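E2A dna-binding protein (Human adenovirus 5, PDB 2WB0) binds single-stranded DNA and takes part in the elongation phase of viral strand-displacement replication, unwinding the template without ATP by forming multimers. Local coordinates at residues I199-F202 and M203-L206; L99-C102 and A103-E106; S6-E9 and K10-A14; F74-A77 and Y78-F82. One frame throughout, in Å; residues are numbered along the deposited sequence.

Along the chain the four contacts follow one another in the order 3, 4, 2, 1. Interactions 3 and 4 belong to the all-alpha part of the protein, on helix 7-21 and helix 64-83; their centres lie about 11 Å apart, and they touch where Lys-10 reaches Phe-82 and where Ala-14 packs on Leu-79 and Phe-82. Interaction 2 is in the loop after strand 95-99, and interaction 1 ends helix 189-206; about 14 Å separates their centres, and Lys-200 lies against Ala-103. Between interactions 1 and 3 the distance is about 36 Å, centre to centre. The contacts thus form two pairs, one in the helical part, the other where that loop meets helix 189-206.

Interaction 1. Residues I199-F202 and M203-L206; sequences IKAF and MQAL
Met-203 lies along the helix against Ile-199, one turn earlier, and its side chain can be followed outward atom by atom. CB starts over the carbonyl oxygens of that turn, 3.5 Å from Ile-199 O and nearly as close to Lys-200 O. CG is set beside the backbone N and opposite the carbonyl carbon (chi1 -74°), which brings it to 3.3 Å from Ile-199 O. SD then passes Ile-199 CG1 at 4.1 Å, the two side chains meeting at a slant, and a bend at the last torsion (chi3 74°) turns CE away from Ile-199. Beneath this apolar pair, Met-203 N donates to Ile-199 O at 2.9 Å, the first of four successive i to i+4 bonds that define an alpha-helix; the last runs from Leu-206 N to Phe-202 O.

On another side of the helix Gln-204 leans over Lys-200. Its CG sits 3.4 Å from Lys-200 O, OE1 lies near the aliphatic CE of the lysine at 3.8 Å, and NE2 comes to 3.4 Å from Ala-201 CA, so the amide is laid across the backbone of the preceding turn. Phe-202 and Leu-206 meet more loosely, CE2 to CD2 at 4.3 Å.

These residues form the C-terminal end of helix 189-206, which packs against two other helices. Ile-199, Phe-202, Met-203 and Leu-206 pack on helix 300-315, while Ala-201 and Ala-205, together with Phe-202, touch helix 261-268.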
loop_
_atom_site.group_PDB
_atom_site.type_symbol
_atom_site.label_atom_id
_atom_site.label_comp_id
_atom_site.label_asym_id
_atom_site.label_seq_id
_atom_site.Cartn_x
_atom_site.Cartn_y
_atom_site.Cartn_z
ATOM N N ILE A 199 -1.746 -12.010 5.228
ATOM C CA ILE A 199 -0.433 -11.371 5.011
ATOM C C ILE A 199 0.572 -11.855 6.073
ATOM O O ILE A 199 1.747 -12.120 5.761
ATOM C CB ILE A 199 -0.520 -9.794 4.919
ATOM C CG1 ILE A 199 0.846 -9.250 4.445
ATOM C CG2 ILE A 199 -0.931 -9.158 6.246
ATOM C CD1 ILE A 199 1.245 -9.789 3.009
ATOM N N LYS A 200 0.096 -11.982 7.300
ATOM C CA LYS A 200 0.929 -12.478 8.383
ATOM C C LYS A 200 1.429 -13.905 8.082
ATOM O O LYS A 200 2.627 -14.169 8.163
ATOM C CB LYS A 200 0.213 -12.368 9.693
ATOM C CG LYS A 200 0.987 -13.029 10.852
ATOM C CD LYS A 200 0.244 -12.706 12.180
ATOM C CE LYS A 200 0.570 -13.772 13.232
ATOM N NZ LYS A 200 -0.394 -13.737 14.418
ATOM N N ALA A 201 0.574 -14.767 7.555
ATOM C CA ALA A 201 1.023 -16.108 7.150
ATOM C C ALA A 201 1.975 -16.119 5.950
ATOM O O ALA A 201 2.854 -16.996 5.800
ATOM C CB ALA A 201 -0.242 -17.057 6.840
ATOM N N PHE A 202 1.738 -15.215 5.013
ATOM C CA PHE A 202 2.567 -15.122 3.836
ATOM C C PHE A 202 3.983 -14.740 4.288
ATOM O O PHE A 202 4.989 -15.302 3.825
ATOM C CB PHE A 202 1.936 -14.030 2.922
ATOM C CG PHE A 202 2.551 -13.918 1.576
ATOM C CD1 PHE A 202 2.197 -14.813 0.553
ATOM C CD2 PHE A 202 3.432 -12.893 1.283
ATOM C CE1 PHE A 202 2.745 -14.745 -0.642
ATOM C CE2 PHE A 202 4.004 -12.798 0.022
ATOM C CZ PHE A 202 3.653 -13.710 -0.950
ATOM N N MET A 203 4.044 -13.788 5.215
ATOM C CA MET A 203 5.345 -13.315 5.730
ATOM C C MET A 203 6.043 -14.442 6.526
ATOM O O MET A 203 7.250 -14.580 6.422
ATOM C CB MET A 203 5.123 -12.075 6.609
ATOM C CG MET A 203 4.779 -10.816 5.637
ATOM S SD MET A 203 4.293 -9.476 6.668
ATOM C CE MET A 203 5.939 -9.001 7.348
ATOM N N GLN A 204 5.278 -15.176 7.343
ATOM C CA GLN A 204 5.827 -16.309 8.131
ATOM C C GLN A 204 6.393 -17.362 7.148
ATOM O O GLN A 204 7.420 -17.965 7.406
ATOM C CB GLN A 204 4.765 -16.933 9.085
ATOM C CG GLN A 204 4.349 -16.107 10.298
ATOM C CD GLN A 204 3.081 -16.622 11.011
ATOM O OE1 GLN A 204 2.992 -16.559 12.238
ATOM N NE2 GLN A 204 2.069 -17.090 10.234
ATOM N N ALA A 205 5.765 -17.543 5.995
ATOM C CA ALA A 205 6.286 -18.515 5.025
ATOM C C ALA A 205 7.531 -18.009 4.306
ATOM O O ALA A 205 8.404 -18.799 3.897
ATOM C CB ALA A 205 5.243 -18.877 4.005
ATOM N N LEU A 206 7.619 -16.703 4.095
ATOM C CA LEU A 206 8.793 -16.211 3.382
ATOM C C LEU A 206 9.979 -16.033 4.351
ATOM O O LEU A 206 11.148 -16.135 3.918
ATOM C CB LEU A 206 8.429 -14.888 2.641
ATOM C CG LEU A 206 9.175 -13.938 1.698
ATOM C CD1 LEU A 206 10.537 -14.401 1.115
ATOM C CD2 LEU A 206 8.195 -13.308 0.599
#

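Interaction 2. Residues L99-C102 and A103-E106; sequences LHRC and AEIE
Arg-101 and Glu-104 run side by side and point the same way from an irregular turn in the loop that leads from strand 95-99 towards the first zinc site, whose ligand Cys-111 has its side chain about 7 Å from that of Cys-102. The contact between the two is mostly with the arginine's aliphatic stem: Glu-104 OE2 lies 3.5 Å from Arg-101 CD. The charges are opposite, yet Arg-101 NE and Glu-104 OE2 remain 4.5 Å apart and the oxygen stands well out of the guanidinium plane, with the two flat groups turned 52° against each other. Any attraction is therefore probably a diffuse one, without an N-H directed at the oxygen.

Apolar packing ties the turn to helix 189-206. His-100 and Cys-102 meet Phe-196 there, and Ala-103 rests on Lys-197 and Lys-200.

Hydrogen bonds fix the backbone. A water bridges Arg-101 O and Ile-105 N, each at 2.8 Å; it accepts from Ile-105 N and probably donates to Arg-101 O, which Lys-110 NZ also bonds. With chi1 at 48°, His-100 CG lies between its own backbone N and carbonyl carbon, which directs the ring forward along the chain, its edge toward the next residues. Its ND1 accepts from Cys-102 N at 3.0 Å with an N-H...N angle of 162°, while Ala-103 N lies at the ring's edge, 3.9 Å from ND1.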
loop_
_atom_site.group_PDB
_atom_site.type_symbol
_atom_site.label_atom_id
_atom_site.label_comp_id
_atom_site.label_asym_id
_atom_site.label_seq_id
_atom_site.Cartn_x
_atom_site.Cartn_y
_atom_site.Cartn_z
ATOM N N LEU A 99 2.437 -1.845 12.564
ATOM C CA LEU A 99 2.321 -2.968 13.496
ATOM C C LEU A 99 0.855 -3.051 13.745
ATOM O O LEU A 99 0.334 -2.360 14.644
ATOM C CB LEU A 99 3.062 -2.661 14.824
ATOM C CG LEU A 99 2.909 -3.762 15.920
ATOM C CD1 LEU A 99 3.497 -5.039 15.414
ATOM C CD2 LEU A 99 3.693 -3.286 17.198
ATOM N N HIS A 100 0.151 -3.861 12.953
ATOM C CA HIS A 100 -1.295 -3.661 12.827
ATOM C C HIS A 100 -2.110 -4.261 13.956
ATOM O O HIS A 100 -3.160 -3.738 14.264
ATOM C CB HIS A 100 -1.811 -4.250 11.490
ATOM C CG HIS A 100 -1.334 -5.642 11.215
ATOM N ND1 HIS A 100 -2.007 -6.787 11.643
ATOM C CD2 HIS A 100 -0.236 -6.067 10.553
ATOM C CE1 HIS A 100 -1.313 -7.844 11.245
ATOM N NE2 HIS A 100 -0.237 -7.432 10.575
ATOM N N ARG A 101 -1.676 -5.403 14.510
ATOM C CA ARG A 101 -2.389 -6.138 15.568
ATOM C C ARG A 101 -3.792 -6.517 15.174
ATOM O O ARG A 101 -4.713 -6.573 16.012
ATOM C CB ARG A 101 -2.382 -5.341 16.896
ATOM C CG ARG A 101 -0.977 -5.162 17.414
ATOM C CD ARG A 101 -0.887 -4.629 18.821
ATOM N NE ARG A 101 0.491 -4.165 18.990
ATOM C CZ ARG A 101 0.976 -3.529 20.062
ATOM N NH1 ARG A 101 0.200 -3.276 21.112
ATOM N NH2 ARG A 101 2.254 -3.153 20.095
ATOM N N CYS A 102 -3.972 -6.738 13.883
ATOM C CA CYS A 102 -5.282 -7.136 13.344
ATOM C C CYS A 102 -5.424 -8.652 13.182
ATOM O O CYS A 102 -6.513 -9.156 12.839
ATOM C CB CYS A 102 -5.550 -6.449 11.992
ATOM S SG CYS A 102 -5.968 -4.694 12.142
ATOM N N ALA A 103 -4.360 -9.388 13.444
ATOM C CA ALA A 103 -4.506 -10.856 13.438
ATOM C C ALA A 103 -4.157 -11.480 14.771
ATOM O O ALA A 103 -3.807 -12.659 14.784
ATOM C CB ALA A 103 -3.617 -11.517 12.395
ATOM N N GLU A 104 -4.212 -10.744 15.862
ATOM C CA GLU A 104 -3.738 -11.249 17.194
ATOM C C GLU A 104 -4.939 -11.750 18.020
ATOM O O GLU A 104 -4.835 -12.726 18.794
ATOM C CB GLU A 104 -3.101 -10.097 17.939
ATOM C CG GLU A 104 -1.997 -10.346 18.954
ATOM C CD GLU A 104 -1.183 -9.045 19.211
ATOM O OE1 GLU A 104 0.078 -9.049 19.091
ATOM O OE2 GLU A 104 -1.801 -7.992 19.492
ATOM N N ILE A 105 -6.036 -11.040 17.920
ATOM C CA ILE A 105 -7.201 -11.343 18.715
ATOM C C ILE A 105 -8.365 -11.678 17.795
ATOM O O ILE A 105 -8.782 -10.886 16.940
ATOM C CB ILE A 105 -7.613 -10.124 19.612
ATOM C CG1 ILE A 105 -6.399 -9.525 20.360
ATOM C CG2 ILE A 105 -8.901 -10.427 20.410
ATOM C CD1 ILE A 105 -6.507 -9.449 21.837
ATOM N N GLU A 106 -8.946 -12.839 18.042
ATOM C CA GLU A 106 -10.088 -13.290 17.234
ATOM C C GLU A 106 -11.239 -12.282 17.151
ATOM O O GLU A 106 -11.730 -11.786 18.172
ATOM C CB GLU A 106 -10.522 -14.708 17.677
ATOM C CG GLU A 106 -11.303 -15.439 16.601
ATOM C CD GLU A 106 -10.451 -15.784 15.319
ATOM O OE1 GLU A 106 -11.112 -15.912 14.256
ATOM O OE2 GLU A 106 -9.171 -15.930 15.349
HETATM O O HOH W 1 -6.467 -8.742 16.368
#

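Interaction 3. Residues S6-E9 and K10-A14; sequences SAWE and KGMEA
Lys-10 opens its half of the helix by donating from N to Ser-6 O at 3.2 Å, a bond across the first turn of helix 7-21. Ser-6 is the N-cap: its OG accepts from Glu-9 N, also at 3.2 Å, and occupies an amide that the first turn would otherwise present without a helix carbonyl to bind. The extended side chain of Lys-10 leads away from this turn to Phe-82 of helix 64-83, where NZ bonds the carbonyl oxygen and makes a cation-pi contact with the ring.

Gly-11 follows with the straightest backbone bond of the contact, N to Ala-7 O at 2.8 Å and an N-H...O angle of 174°.

Met-12 carries the main side-chain contact. Its CB and CG pass over Trp-8 O, and CG then stands 3.4 Å from the centroid of the six-membered ring of Trp-8, only 6° off its normal: a CH-pi contact squarely over one face. Trp-8 CG is opposite its own backbone N (chi1 -172°), which carries the indole along the helix toward Met-12. Bends at chi2 and chi3 carry the methionine's end out past the CZ2-CH2 side of the ring, with SD 4.3 Å from the centroid in an oblique Met-aromatic contact and CE 3.9 Å from Trp-8 CH2.

Glu-13 closes the set of bonds, N to Glu-9 O. The indole thus works in two ways at once: NE1 is bonded to Lys-33 O, which should help hold the ring's rotation, while its benzene half offers a polarisable surface to the methionine's CH and sulfur.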
loop_
_atom_site.group_PDB
_atom_site.type_symbol
_atom_site.label_atom_id
_atom_site.label_comp_id
_atom_site.label_asym_id
_atom_site.label_seq_id
_atom_site.Cartn_x
_atom_site.Cartn_y
_atom_site.Cartn_z
ATOM N N SER A 6 31.518 12.913 -4.130
ATOM C CA SER A 6 30.148 13.254 -3.700
ATOM C C SER A 6 29.239 12.003 -3.809
ATOM O O SER A 6 29.355 11.226 -4.733
ATOM C CB SER A 6 29.573 14.456 -4.515
ATOM O OG SER A 6 29.271 14.139 -5.898
ATOM N N ALA A 7 28.379 11.827 -2.815
ATOM C CA ALA A 7 27.317 10.830 -2.850
ATOM C C ALA A 7 26.499 10.864 -4.170
ATOM O O ALA A 7 26.297 9.814 -4.848
ATOM C CB ALA A 7 26.477 11.050 -1.677
ATOM N N TRP A 8 26.090 12.070 -4.595
ATOM C CA TRP A 8 25.408 12.217 -5.876
ATOM C C TRP A 8 26.141 11.592 -7.067
ATOM O O TRP A 8 25.541 10.813 -7.850
ATOM C CB TRP A 8 25.040 13.693 -6.147
ATOM C CG TRP A 8 24.159 13.890 -7.355
ATOM C CD1 TRP A 8 22.775 13.937 -7.350
ATOM C CD2 TRP A 8 24.565 14.091 -8.705
ATOM N NE1 TRP A 8 22.316 14.167 -8.614
ATOM C CE2 TRP A 8 23.382 14.265 -9.468
ATOM C CE3 TRP A 8 25.815 14.150 -9.361
ATOM C CZ2 TRP A 8 23.402 14.502 -10.828
ATOM C CZ3 TRP A 8 25.832 14.374 -10.746
ATOM C CH2 TRP A 8 24.645 14.519 -11.468
ATOM N N GLU A 9 27.444 11.857 -7.223
ATOM C CA GLU A 9 28.123 11.242 -8.338
ATOM C C GLU A 9 28.174 9.679 -8.191
ATOM O O GLU A 9 28.082 8.983 -9.152
ATOM C CB GLU A 9 29.557 11.806 -8.491
ATOM C CG GLU A 9 29.641 13.173 -9.190
ATOM C CD GLU A 9 31.119 13.682 -9.247
ATOM O OE1 GLU A 9 31.647 14.044 -8.161
ATOM O OE2 GLU A 9 31.711 13.661 -10.356
ATOM N N LYS A 10 28.317 9.187 -6.973
ATOM C CA LYS A 10 28.422 7.736 -6.744
ATOM C C LYS A 10 27.063 7.078 -7.118
ATOM O O LYS A 10 27.015 6.113 -7.901
ATOM C CB LYS A 10 28.783 7.487 -5.304
ATOM C CG LYS A 10 28.638 6.033 -4.888
ATOM C CD LYS A 10 29.167 5.784 -3.528
ATOM C CE LYS A 10 29.344 4.286 -3.319
ATOM N NZ LYS A 10 29.329 4.070 -1.858
ATOM N N GLY A 11 25.962 7.665 -6.628
ATOM C CA GLY A 11 24.589 7.290 -7.056
ATOM C C GLY A 11 24.417 7.283 -8.544
ATOM O O GLY A 11 23.873 6.310 -9.140
ATOM N N MET A 12 24.837 8.371 -9.189
ATOM C CA MET A 12 24.619 8.514 -10.618
ATOM C C MET A 12 25.319 7.388 -11.384
ATOM O O MET A 12 24.813 6.887 -12.367
ATOM C CB MET A 12 25.092 9.887 -11.116
ATOM C CG MET A 12 24.106 11.027 -10.730
ATOM S SD MET A 12 22.670 10.922 -11.833
ATOM C CE MET A 12 23.256 11.464 -13.416
ATOM N N GLU A 13 26.523 7.044 -10.952
ATOM C CA GLU A 13 27.286 6.003 -11.623
ATOM C C GLU A 13 26.571 4.634 -11.584
ATOM O O GLU A 13 26.413 3.957 -12.639
ATOM C CB GLU A 13 28.657 5.897 -10.943
ATOM C CG GLU A 13 29.628 4.936 -11.651
ATOM C CD GLU A 13 30.935 4.737 -10.820
ATOM O OE1 GLU A 13 30.880 4.749 -9.557
ATOM O OE2 GLU A 13 32.014 4.592 -11.427
ATOM N N ALA A 14 26.148 4.269 -10.399
ATOM C CA ALA A 14 25.446 2.983 -10.134
ATOM C C ALA A 14 24.171 2.936 -10.981
ATOM O O ALA A 14 23.883 1.916 -11.680
ATOM C CB ALA A 14 25.147 2.884 -8.695
#

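Interaction 4. Residues F74-A77 and Y78-F82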
loop_
_atom_site.group_PDB
_atom_site.type_symbol
_atom_site.label_atom_id
_atom_site.label_comp_id
_atom_site.label_asym_id
_atom_site.label_seq_id
_atom_site.Cartn_x
_atom_site.Cartn_y
_atom_site.Cartn_z
ATOM N N PHE A 74 11.478 1.064 -4.709
ATOM C CA PHE A 74 12.381 0.300 -3.854
ATOM C C PHE A 74 13.785 0.341 -4.414
ATOM O O PHE A 74 14.717 0.447 -3.659
ATOM C CB PHE A 74 11.887 -1.133 -3.715
ATOM C CG PHE A 74 10.667 -1.238 -2.885
ATOM C CD1 PHE A 74 10.602 -0.605 -1.636
ATOM C CD2 PHE A 74 9.527 -1.946 -3.365
ATOM C CE1 PHE A 74 9.477 -0.690 -0.823
ATOM C CE2 PHE A 74 8.405 -2.042 -2.546
ATOM C CZ PHE A 74 8.358 -1.449 -1.299
ATOM N N LEU A 75 13.920 0.279 -5.725
ATOM C CA LEU A 75 15.227 0.348 -6.360
ATOM C C LEU A 75 15.849 1.719 -6.072
ATOM O O LEU A 75 17.001 1.846 -5.648
ATOM C CB LEU A 75 15.043 0.229 -7.860
ATOM C CG LEU A 75 16.201 -0.335 -8.725
ATOM C CD1 LEU A 75 16.231 0.063 -10.179
ATOM C CD2 LEU A 75 17.620 -0.666 -8.090
ATOM N N GLN A 76 15.051 2.744 -6.276
ATOM C CA GLN A 76 15.430 4.078 -5.827
ATOM C C GLN A 76 15.923 4.133 -4.399
ATOM O O GLN A 76 16.946 4.760 -4.111
ATOM C CB GLN A 76 14.265 5.070 -6.031
ATOM C CG GLN A 76 14.812 6.560 -5.906
ATOM C CD GLN A 76 13.736 7.586 -5.863
ATOM O OE1 GLN A 76 13.748 8.575 -6.617
ATOM N NE2 GLN A 76 12.783 7.350 -5.029
ATOM N N ALA A 77 15.218 3.500 -3.480
ATOM C CA ALA A 77 15.653 3.551 -2.116
ATOM C C ALA A 77 17.011 2.861 -1.916
ATOM O O ALA A 77 17.820 3.292 -1.058
ATOM C CB ALA A 77 14.589 2.914 -1.218
ATOM N N TYR A 78 17.223 1.763 -2.644
ATOM C CA TYR A 78 18.504 1.011 -2.489
ATOM C C TYR A 78 19.660 1.806 -3.088
ATOM O O TYR A 78 20.747 1.882 -2.493
ATOM C CB TYR A 78 18.389 -0.399 -3.091
ATOM C CG TYR A 78 17.758 -1.333 -2.077
ATOM C CD1 TYR A 78 18.429 -1.659 -0.873
ATOM C CD2 TYR A 78 16.527 -1.906 -2.317
ATOM C CE1 TYR A 78 17.845 -2.513 0.101
ATOM C CE2 TYR A 78 15.912 -2.779 -1.343
ATOM C CZ TYR A 78 16.566 -3.047 -0.136
ATOM O OH TYR A 78 15.998 -3.843 0.795
ATOM N N LEU A 79 19.405 2.456 -4.203
ATOM C CA LEU A 79 20.404 3.306 -4.842
ATOM C C LEU A 79 20.788 4.490 -3.968
ATOM O O LEU A 79 21.978 4.754 -3.758
ATOM C CB LEU A 79 19.847 3.821 -6.165
ATOM C CG LEU A 79 20.250 3.476 -7.575
ATOM C CD1 LEU A 79 21.473 2.509 -7.824
ATOM C CD2 LEU A 79 19.043 3.106 -8.370
ATOM N N GLN A 80 19.793 5.159 -3.379
ATOM C CA GLN A 80 20.052 6.232 -2.423
ATOM C C GLN A 80 20.860 5.733 -1.215
ATOM O O GLN A 80 21.867 6.365 -0.823
ATOM C CB GLN A 80 18.715 6.851 -1.971
ATOM C CG GLN A 80 18.097 7.692 -3.068
ATOM C CD GLN A 80 16.789 8.397 -2.588
ATOM O OE1 GLN A 80 16.398 8.276 -1.430
ATOM N NE2 GLN A 80 16.135 9.117 -3.497
ATOM N N SER A 81 20.425 4.619 -0.606
ATOM C CA SER A 81 21.181 3.999 0.467
ATOM C C SER A 81 22.626 3.647 0.042
ATOM O O SER A 81 23.540 3.994 0.759
ATOM C CB SER A 81 20.445 2.794 1.094
ATOM O OG SER A 81 19.097 3.157 1.529
ATOM N N PHE A 82 22.815 3.015 -1.122
ATOM C CA PHE A 82 24.146 2.631 -1.615
ATOM C C PHE A 82 25.063 3.870 -1.646
ATOM O O PHE A 82 26.200 3.875 -1.082
ATOM C CB PHE A 82 24.043 2.043 -3.007
ATOM C CG PHE A 82 25.369 1.833 -3.711
ATOM C CD1 PHE A 82 26.229 0.787 -3.325
ATOM C CD2 PHE A 82 25.685 2.557 -4.839
ATOM C CE1 PHE A 82 27.426 0.561 -3.998
ATOM C CE2 PHE A 82 26.905 2.334 -5.544
ATOM C CZ PHE A 82 27.767 1.331 -5.121
#
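Leu-79 lays its CD2 against CD2 of Leu-75, 4.0 Å away and one turn earlier on helix 64-83, in the all-alpha part of the protein. The same methyl also approaches the helix backbone, 3.6 Å from Leu-75 O. The pair belongs to a buried helix-helix interface: both leucines meet Leu-18 of helix 7-21 and Leu-42 of helix 40-53, and Leu-79 also touches Trp-314 of helix 300-315. The backbone below it is regular alpha-helix, with Leu-79 N bonded to Leu-75 O at 2.9 Å.

Tyr-78 departs from another side. Its CG lies opposite the carbonyl carbon and beside the backbone N (chi1 -84°), which tips the ring back over the preceding turn until CD2 is 3.3 Å from Phe-74 O. The hydroxyl extends beyond this contact to bond NE of Arg-311, and Phe-74 and Tyr-78 both pack on helix 300-315, joining it to the all-alpha part.

Gln-76 and Gln-80 sit one turn apart, their side chains crossing at a slant. Gln-80 CG rests 3.3 Å from Gln-76 O, and both residues touch Pro-92.

Ser-81 is tied back onto its own helix, though its OG also has a weak bond to Arg-323 O. With OG opposite the carbonyl carbon, the hydroxyl donates to Ala-77 O at 2.9 Å, alongside the backbone bond from Ser-81 N at 3.0 Å. The two donors arrive from opposite faces of the carbonyl plane, so Ala-77 O takes two bonds from one residue.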